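Local structure of N-isopropylammelide isopropylaminohydrolase (Burkholderia multivorans ATCC 17616, 6NBO) at residues Arg332-Leu337 with Thr374-Val379. The protein belongs to the amidohydrolase family, with a TIM-barrel fold that binds two zinc ions. Residues are numbered along the deposited sequence; the frame is centred on the assembly and turned at random.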
ATOM      1  N   ARG A 332      10.804  -7.832 -18.694  1.00 27.81           N
ATOM      2  CA  ARG A 332      11.302  -9.183 -18.928  1.00 27.88           C
ATOM      3  C   ARG A 332      12.646  -9.382 -18.241  1.00 32.43           C
ATOM      4  O   ARG A 332      12.957 -10.485 -17.783  1.00 27.55           O
ATOM      5  CB  ARG A 332      11.449  -9.480 -20.424  1.00 31.86           C
ATOM      6  CG  ARG A 332      10.230  -9.177 -21.280  1.00 49.39           C
ATOM      7  CD  ARG A 332       9.301 -10.378 -21.432  1.00 69.89           C
ATOM      8  NE  ARG A 332       8.170 -10.066 -22.306  1.00 83.61           N
ATOM      9  CZ  ARG A 332       7.931 -10.647 -23.480  1.00 84.48           C
ATOM     10  NH1 ARG A 332       8.734 -11.601 -23.934  1.00 76.86           N
ATOM     11  NH2 ARG A 332       6.876 -10.280 -24.196  1.00 86.77           N
ATOM     12  N   ARG A 333      13.459  -8.326 -18.198  1.00 30.18           N
ATOM     13  CA  ARG A 333      14.802  -8.429 -17.643  1.00 31.51           C
ATOM     14  C   ARG A 333      14.745  -8.631 -16.133  1.00 27.48           C
ATOM     15  O   ARG A 333      13.839  -8.136 -15.454  1.00 29.14           O
ATOM     16  CB  ARG A 333      15.614  -7.160 -17.953  1.00 34.15           C
ATOM     17  CG  ARG A 333      15.771  -6.821 -19.440  1.00 40.71           C
ATOM     18  CD  ARG A 333      16.297  -5.386 -19.613  1.00 42.58           C
ATOM     19  NE  ARG A 333      17.439  -5.161 -18.736  1.00 44.48           N
ATOM     20  CZ  ARG A 333      18.708  -5.269 -19.114  1.00 54.64           C
ATOM     21  NH1 ARG A 333      19.011  -5.568 -20.371  1.00 56.55           N
ATOM     22  NH2 ARG A 333      19.676  -5.073 -18.229  1.00 52.03           N
ATOM     23  N   ASP A 334      15.747  -9.337 -15.600  1.00 28.98           N
ATOM     24  CA  ASP A 334      15.825  -9.521 -14.150  1.00 28.39           C
ATOM     25  C   ASP A 334      15.815  -8.185 -13.419  1.00 34.09           C
ATOM     26  O   ASP A 334      15.131  -8.026 -12.404  1.00 27.23           O
ATOM     27  CB  ASP A 334      17.089 -10.302 -13.770  1.00 36.10           C
ATOM     28  CG  ASP A 334      16.959 -11.792 -14.005  1.00 43.13           C
ATOM     29  OD1 ASP A 334      16.087 -12.201 -14.804  1.00 31.53           O
ATOM     30  OD2 ASP A 334      17.741 -12.552 -13.396  1.00 41.50           O
ATOM     31  N   ASP A 335      16.591  -7.210 -13.902  1.00 31.77           N
ATOM     32  CA  ASP A 335      16.661  -5.962 -13.144  1.00 34.46           C
ATOM     33  C   ASP A 335      15.349  -5.185 -13.230  1.00 33.34           C
ATOM     34  O   ASP A 335      15.013  -4.431 -12.307  1.00 27.06           O
ATOM     35  CB  ASP A 335      17.867  -5.120 -13.580  1.00 34.34           C
ATOM     36  CG  ASP A 335      17.917  -4.837 -15.077  1.00 51.01           C
ATOM     37  OD1 ASP A 335      16.863  -4.783 -15.752  1.00 51.14           O
ATOM     38  OD2 ASP A 335      19.045  -4.648 -15.580  1.00 61.96           O
ATOM     39  N   ALA A 336      14.569  -5.389 -14.298  1.00 26.50           N
ATOM     40  CA  ALA A 336      13.245  -4.782 -14.353  1.00 25.48           C
ATOM     41  C   ALA A 336      12.295  -5.447 -13.362  1.00 24.78           C
ATOM     42  O   ALA A 336      11.490  -4.766 -12.714  1.00 27.31           O
ATOM     43  CB  ALA A 336      12.681  -4.861 -15.773  1.00 28.98           C
ATOM     44  N   LEU A 337      12.359  -6.778 -13.236  1.00 27.85           N
ATOM     45  CA  LEU A 337      11.576  -7.452 -12.202  1.00 22.74           C
ATOM     46  C   LEU A 337      11.946  -6.940 -10.813  1.00 24.87           C
ATOM     47  O   LEU A 337      11.089  -6.837  -9.932  1.00 25.20           O
ATOM     48  CB  LEU A 337      11.783  -8.964 -12.285  1.00 21.92           C
ATOM     49  CG  LEU A 337      10.737  -9.708 -13.134  1.00 30.07           C
ATOM     50  CD1 LEU A 337      10.596  -9.070 -14.509  1.00 34.94           C
ATOM     51  CD2 LEU A 337      11.147 -11.158 -13.289  1.00 35.49           C
ATOM     52  N   THR A 374      16.864 -16.313  -7.099  1.00 29.84           N
ATOM     53  CA  THR A 374      17.074 -14.897  -7.377  1.00 30.47           C
ATOM     54  C   THR A 374      15.836 -14.120  -6.950  1.00 32.33           C
ATOM     55  O   THR A 374      14.757 -14.691  -6.777  1.00 30.15           O
ATOM     56  CB  THR A 374      17.349 -14.629  -8.867  1.00 36.55           C
ATOM     57  OG1 THR A 374      16.203 -15.012  -9.641  1.00 35.56           O
ATOM     58  CG2 THR A 374      18.580 -15.407  -9.361  1.00 34.80           C
ATOM     59  N   LEU A 375      16.001 -12.799  -6.792  1.00 23.58           N
ATOM     60  CA  LEU A 375      14.840 -11.944  -6.548  1.00 25.22           C
ATOM     61  C   LEU A 375      13.845 -12.015  -7.698  1.00 25.48           C
ATOM     62  O   LEU A 375      12.631 -11.986  -7.474  1.00 26.58           O
ATOM     63  CB  LEU A 375      15.271 -10.490  -6.325  1.00 28.33           C
ATOM     64  CG  LEU A 375      16.179 -10.163  -5.130  1.00 32.55           C
ATOM     65  CD1 LEU A 375      16.627  -8.710  -5.183  1.00 34.61           C
ATOM     66  CD2 LEU A 375      15.459 -10.429  -3.826  1.00 29.46           C
ATOM     67  N   ALA A 376      14.338 -12.059  -8.941  1.00 27.36           N
ATOM     68  CA  ALA A 376      13.434 -12.146 -10.084  1.00 27.48           C
ATOM     69  C   ALA A 376      12.608 -13.427 -10.027  1.00 30.41           C
ATOM     70  O   ALA A 376      11.396 -13.403 -10.280  1.00 28.73           O
ATOM     71  CB  ALA A 376      14.232 -12.068 -11.390  1.00 25.41           C
ATOM     72  N   GLU A 377      13.239 -14.551  -9.661  1.00 29.41           N
ATOM     73  CA  GLU A 377      12.485 -15.791  -9.479  1.00 28.66           C
ATOM     74  C   GLU A 377      11.412 -15.634  -8.409  1.00 28.18           C
ATOM     75  O   GLU A 377      10.281 -16.099  -8.584  1.00 28.02           O
ATOM     76  CB  GLU A 377      13.416 -16.951  -9.115  1.00 26.59           C
ATOM     77  CG  GLU A 377      12.664 -18.270  -8.951  1.00 28.57           C
ATOM     78  CD  GLU A 377      13.499 -19.381  -8.308  1.00 35.73           C
ATOM     79  OE1 GLU A 377      14.747 -19.312  -8.327  1.00 36.76           O
ATOM     80  OE2 GLU A 377      12.893 -20.335  -7.777  1.00 40.69           O
ATOM     81  N   ALA A 378      11.750 -14.995  -7.287  1.00 28.07           N
ATOM     82  CA  ALA A 378      10.762 -14.804  -6.231  1.00 26.93           C
ATOM     83  C   ALA A 378       9.553 -14.030  -6.734  1.00 28.76           C
ATOM     84  O   ALA A 378       8.418 -14.311  -6.329  1.00 25.83           O
ATOM     85  CB  ALA A 378      11.389 -14.078  -5.040  1.00 27.79           C
ATOM     86  N   VAL A 379       9.775 -13.028  -7.594  1.00 23.37           N
ATOM     87  CA  VAL A 379       8.649 -12.271  -8.142  1.00 23.70           C
ATOM     88  C   VAL A 379       7.726 -13.175  -8.964  1.00 24.14           C
ATOM     89  O   VAL A 379       6.504 -13.191  -8.760  1.00 26.41           O
ATOM     90  CB  VAL A 379       9.148 -11.074  -8.970  1.00 24.72           C
ATOM     91  CG1 VAL A 379       7.979 -10.447  -9.751  1.00 26.14           C
ATOM     92  CG2 VAL A 379       9.778 -10.029  -8.054  1.00 24.90           C
TER
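The methyl group of Ala376 fits between Asp334 and Leu337, joining the starts of two helices in this TIM-barrel amidohydrolase. Helix 334-342 and helix 375-381 meet near their N-terminal ends, well away from the centre of the chain. The backbones come close, with Asp334 CA 5.4 Å from Ala376 CA.

Asp334 lays its carboxylate flat against that methyl. Asp334 CG is 3.8 Å from Ala376 CB, which sits over the carboxylate face and meets neither oxygen end-on. Leu337 comes one turn further on. Its CD2 branch touches Ala376 CB at 3.7 Å and also lies near the Ala376 carbonyl oxygen. Val379 packs more loosely, with Leu337 CG 4.4 Å from Val379 CG1. That branch is anti to the backbone N (chi1 169°). The other branch, CG2, then lies 3.9 Å from Leu337 O. Further along, Leu375 and Val379 both touch Leu341 of helix 334-342, and Leu375 also reaches Ile56 and Leu58 of strand 56-66.

Arg333 precedes its helix and grips Asp335 side-on through NE and NH2, one nitrogen to each carboxylate oxygen. This salt bridge has Arg333 NH2 2.8 Å from Asp335 OD2. The carboxylates of Asp334 and Asp335 lie in the helix's first turn, where the helix dipole would probably favour negative charge. On the other helix, Glu377 OE1 takes a hydrogen bond from Met373 N. This second helix has Thr374 as its N-cap: Glu377 N donates to Thr374 OG1 at 3.0 Å, with an N-H...O angle of 161°.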